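Local coordinates for protein aac(6')-Ii (Enterococcus faecium, PDB 1N71) that binds coenzyme A and, as an aminoglycoside 6'-N-acetyltransferase of the GNAT superfamily, transfers acetyl groups to aminoglycoside antibiotics, giving resistance, at residues G58-I63 with N93-E98. Residues are numbered along the deposited sequence; the frame is centred on the assembly and turned at random.
Sequences GFIGAI and NYLEKE
Leu95 reaches down from its helix onto the strand and sets its two methyls on two residues that face the same side of the sheet, Ile60 and Ala62. CD2 meets mainly Ile60, 3.5 Å from Ile60 CD1, while CD1 presses on Ala62, 3.4 Å from Ala62 CB, tighter than usual for two carbons. Between the two side chains Gly61 contributes only backbone, its O lying 4.0 Å from Leu95 CD2. Ile60 keeps its chain extended, CG1 anti to the backbone N (chi1 -170°) and chi2 also trans, which carries CD1 up to the root of the leucine, 4.0 Å from Leu95 CB. The two branched chains thus pass each other at a slant, with methyl against methyl and methyl against stem.

This is helix-on-sheet packing in the GNAT fold: strand 55-66 is an inner strand of the mixed sheet, and helix 87-101 packs on one face, its segment 93-98 running in nearly the same direction as 58-63, 30° apart, with the axes of the two segments 8.9 Å from each other. Gly61 and Leu95 have the nearest CA atoms, 7.3 Å apart. Neighbouring strands widen the apolar seat, Leu95 also touching Ile46 on strand 46-52 and Leu73 on strand 70-78. Ile60 packs on Leu76, a coenzyme A-binding residue, but the side chain of Ile60 lies about 8 Å from the bound coenzyme A, too far to touch it. One residue on from Leu95, Glu96 forms a salt bridge with Lys173 and a hydrogen bond with Tyr152.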
ATOM      1  N   GLY A  58      11.048 -17.315 -13.871  1.00 21.37           N
ATOM      2  CA  GLY A  58      10.387 -16.710 -12.729  1.00 20.77           C
ATOM      3  C   GLY A  58      11.095 -15.467 -12.225  1.00 20.17           C
ATOM      4  O   GLY A  58      12.314 -15.330 -12.355  1.00 20.68           O
ATOM      5  N   PHE A  59      10.332 -14.549 -11.644  1.00 19.07           N
ATOM      6  CA  PHE A  59      10.906 -13.314 -11.131  1.00 18.27           C
ATOM      7  C   PHE A  59      10.120 -12.824  -9.925  1.00 16.90           C
ATOM      8  O   PHE A  59       8.901 -12.968  -9.871  1.00 16.79           O
ATOM      9  CB  PHE A  59      10.877 -12.228 -12.208  1.00 16.67           C
ATOM     10  CG  PHE A  59      11.441 -10.909 -11.756  1.00 18.37           C
ATOM     11  CD1 PHE A  59      12.816 -10.688 -11.751  1.00 19.17           C
ATOM     12  CD2 PHE A  59      10.596  -9.888 -11.316  1.00 16.49           C
ATOM     13  CE1 PHE A  59      13.349  -9.471 -11.315  1.00 20.17           C
ATOM     14  CE2 PHE A  59      11.111  -8.671 -10.880  1.00 18.84           C
ATOM     15  CZ  PHE A  59      12.496  -8.458 -10.879  1.00 20.14           C
ATOM     16  N   ILE A  60      10.831 -12.250  -8.963  1.00 18.13           N
ATOM     17  CA  ILE A  60      10.197 -11.707  -7.770  1.00 16.28           C
ATOM     18  C   ILE A  60      10.966 -10.458  -7.359  1.00 16.88           C
ATOM     19  O   ILE A  60      12.185 -10.381  -7.524  1.00 18.39           O
ATOM     20  CB  ILE A  60      10.188 -12.735  -6.606  1.00 16.67           C
ATOM     21  CG1 ILE A  60       9.295 -12.222  -5.470  1.00 14.11           C
ATOM     22  CG2 ILE A  60      11.607 -12.978  -6.099  1.00 16.40           C
ATOM     23  CD1 ILE A  60       9.085 -13.227  -4.347  1.00 13.44           C
ATOM     24  N   GLY A  61      10.248  -9.462  -6.852  1.00 16.29           N
ATOM     25  CA  GLY A  61      10.903  -8.240  -6.429  1.00 15.10           C
ATOM     26  C   GLY A  61      10.305  -7.723  -5.135  1.00 16.76           C
ATOM     27  O   GLY A  61       9.255  -8.194  -4.699  1.00 14.52           O
ATOM     28  N   ALA A  62      10.981  -6.766  -4.510  1.00 16.85           N
ATOM     29  CA  ALA A  62      10.482  -6.175  -3.274  1.00 18.08           C
ATOM     30  C   ALA A  62      10.820  -4.692  -3.251  1.00 18.27           C
ATOM     31  O   ALA A  62      11.912  -4.285  -3.656  1.00 19.74           O
ATOM     32  CB  ALA A  62      11.085  -6.878  -2.062  1.00 17.49           C
ATOM     33  N   ILE A  63       9.871  -3.895  -2.773  1.00 18.41           N
ATOM     34  CA  ILE A  63      10.016  -2.444  -2.687  1.00 18.44           C
ATOM     35  C   ILE A  63      10.030  -2.003  -1.221  1.00 17.64           C
ATOM     36  O   ILE A  63       9.152  -2.381  -0.448  1.00 18.08           O
ATOM     37  CB  ILE A  63       8.820  -1.736  -3.365  1.00 17.77           C
ATOM     38  CG1 ILE A  63       8.676  -2.211  -4.808  1.00 21.63           C
ATOM     39  CG2 ILE A  63       9.007  -0.228  -3.313  1.00 20.07           C
ATOM     40  CD1 ILE A  63       7.390  -1.756  -5.464  1.00 23.37           C
ATOM     41  N   ASN A  93      11.384 -17.495  -0.696  1.00 17.76           N
ATOM     42  CA  ASN A  93      12.379 -17.733   0.341  1.00 19.55           C
ATOM     43  C   ASN A  93      13.669 -16.962   0.080  1.00 18.12           C
ATOM     44  O   ASN A  93      14.307 -16.478   1.019  1.00 17.83           O
ATOM     45  CB  ASN A  93      12.672 -19.230   0.469  1.00 20.40           C
ATOM     46  CG  ASN A  93      11.509 -19.997   1.073  1.00 23.00           C
ATOM     47  OD1 ASN A  93      10.862 -19.524   2.005  1.00 25.89           O
ATOM     48  ND2 ASN A  93      11.250 -21.187   0.556  1.00 22.74           N
ATOM     49  N   TYR A  94      14.053 -16.834  -1.188  1.00 16.85           N
ATOM     50  CA  TYR A  94      15.270 -16.101  -1.519  1.00 16.36           C
ATOM     51  C   TYR A  94      15.027 -14.616  -1.258  1.00 17.40           C
ATOM     52  O   TYR A  94      15.892 -13.912  -0.747  1.00 16.36           O
ATOM     53  CB  TYR A  94      15.656 -16.331  -2.983  1.00 18.97           C
ATOM     54  CG  TYR A  94      17.067 -15.906  -3.330  1.00 20.68           C
ATOM     55  CD1 TYR A  94      17.385 -14.566  -3.532  1.00 19.61           C
ATOM     56  CD2 TYR A  94      18.086 -16.849  -3.453  1.00 22.69           C
ATOM     57  CE1 TYR A  94      18.684 -14.174  -3.850  1.00 23.50           C
ATOM     58  CE2 TYR A  94      19.390 -16.467  -3.768  1.00 25.07           C
ATOM     59  CZ  TYR A  94      19.679 -15.128  -3.966  1.00 24.95           C
ATOM     60  OH  TYR A  94      20.964 -14.745  -4.285  1.00 31.21           O
ATOM     61  N   LEU A  95      13.839 -14.139  -1.610  1.00 15.95           N
ATOM     62  CA  LEU A  95      13.516 -12.741  -1.378  1.00 16.86           C
ATOM     63  C   LEU A  95      13.613 -12.445   0.119  1.00 14.78           C
ATOM     64  O   LEU A  95      14.203 -11.448   0.528  1.00 16.34           O
ATOM     65  CB  LEU A  95      12.098 -12.431  -1.870  1.00 16.59           C
ATOM     66  CG  LEU A  95      11.588 -11.028  -1.521  1.00 19.30           C
ATOM     67  CD1 LEU A  95      12.389  -9.973  -2.271  1.00 22.54           C
ATOM     68  CD2 LEU A  95      10.120 -10.923  -1.877  1.00 19.13           C
ATOM     69  N   GLU A  96      13.031 -13.319   0.930  1.00 15.29           N
ATOM     70  CA  GLU A  96      13.048 -13.127   2.376  1.00 15.87           C
ATOM     71  C   GLU A  96      14.465 -13.021   2.933  1.00 17.57           C
ATOM     72  O   GLU A  96      14.727 -12.195   3.802  1.00 16.67           O
ATOM     73  CB  GLU A  96      12.255 -14.242   3.057  1.00 17.77           C
ATOM     74  CG  GLU A  96      10.747 -14.063   2.859  1.00 19.05           C
ATOM     75  CD  GLU A  96       9.914 -15.154   3.506  1.00 20.29           C
ATOM     76  OE1 GLU A  96      10.355 -15.725   4.520  1.00 22.92           O
ATOM     77  OE2 GLU A  96       8.803 -15.427   3.007  1.00 22.35           O
ATOM     78  N   LYS A  97      15.384 -13.831   2.417  1.00 15.97           N
ATOM     79  CA  LYS A  97      16.769 -13.767   2.873  1.00 17.39           C
ATOM     80  C   LYS A  97      17.378 -12.410   2.507  1.00 18.05           C
ATOM     81  O   LYS A  97      18.072 -11.792   3.321  1.00 17.93           O
ATOM     82  CB  LYS A  97      17.595 -14.891   2.238  1.00 19.25           C
ATOM     83  N   GLU A  98      17.108 -11.942   1.286  1.00 17.46           N
ATOM     84  CA  GLU A  98      17.630 -10.659   0.809  1.00 18.14           C
ATOM     85  C   GLU A  98      17.093  -9.480   1.619  1.00 17.95           C
ATOM     86  O   GLU A  98      17.842  -8.572   1.981  1.00 17.25           O
ATOM     87  CB  GLU A  98      17.275 -10.445  -0.669  1.00 21.14           C
ATOM     88  CG  GLU A  98      17.966 -11.380  -1.651  1.00 27.31           C
ATOM     89  CD  GLU A  98      19.399 -10.974  -1.950  1.00 32.53           C
ATOM     90  OE1 GLU A  98      19.624  -9.780  -2.236  1.00 34.53           O
ATOM     91  OE2 GLU A  98      20.295 -11.846  -1.911  1.00 34.77           O
TER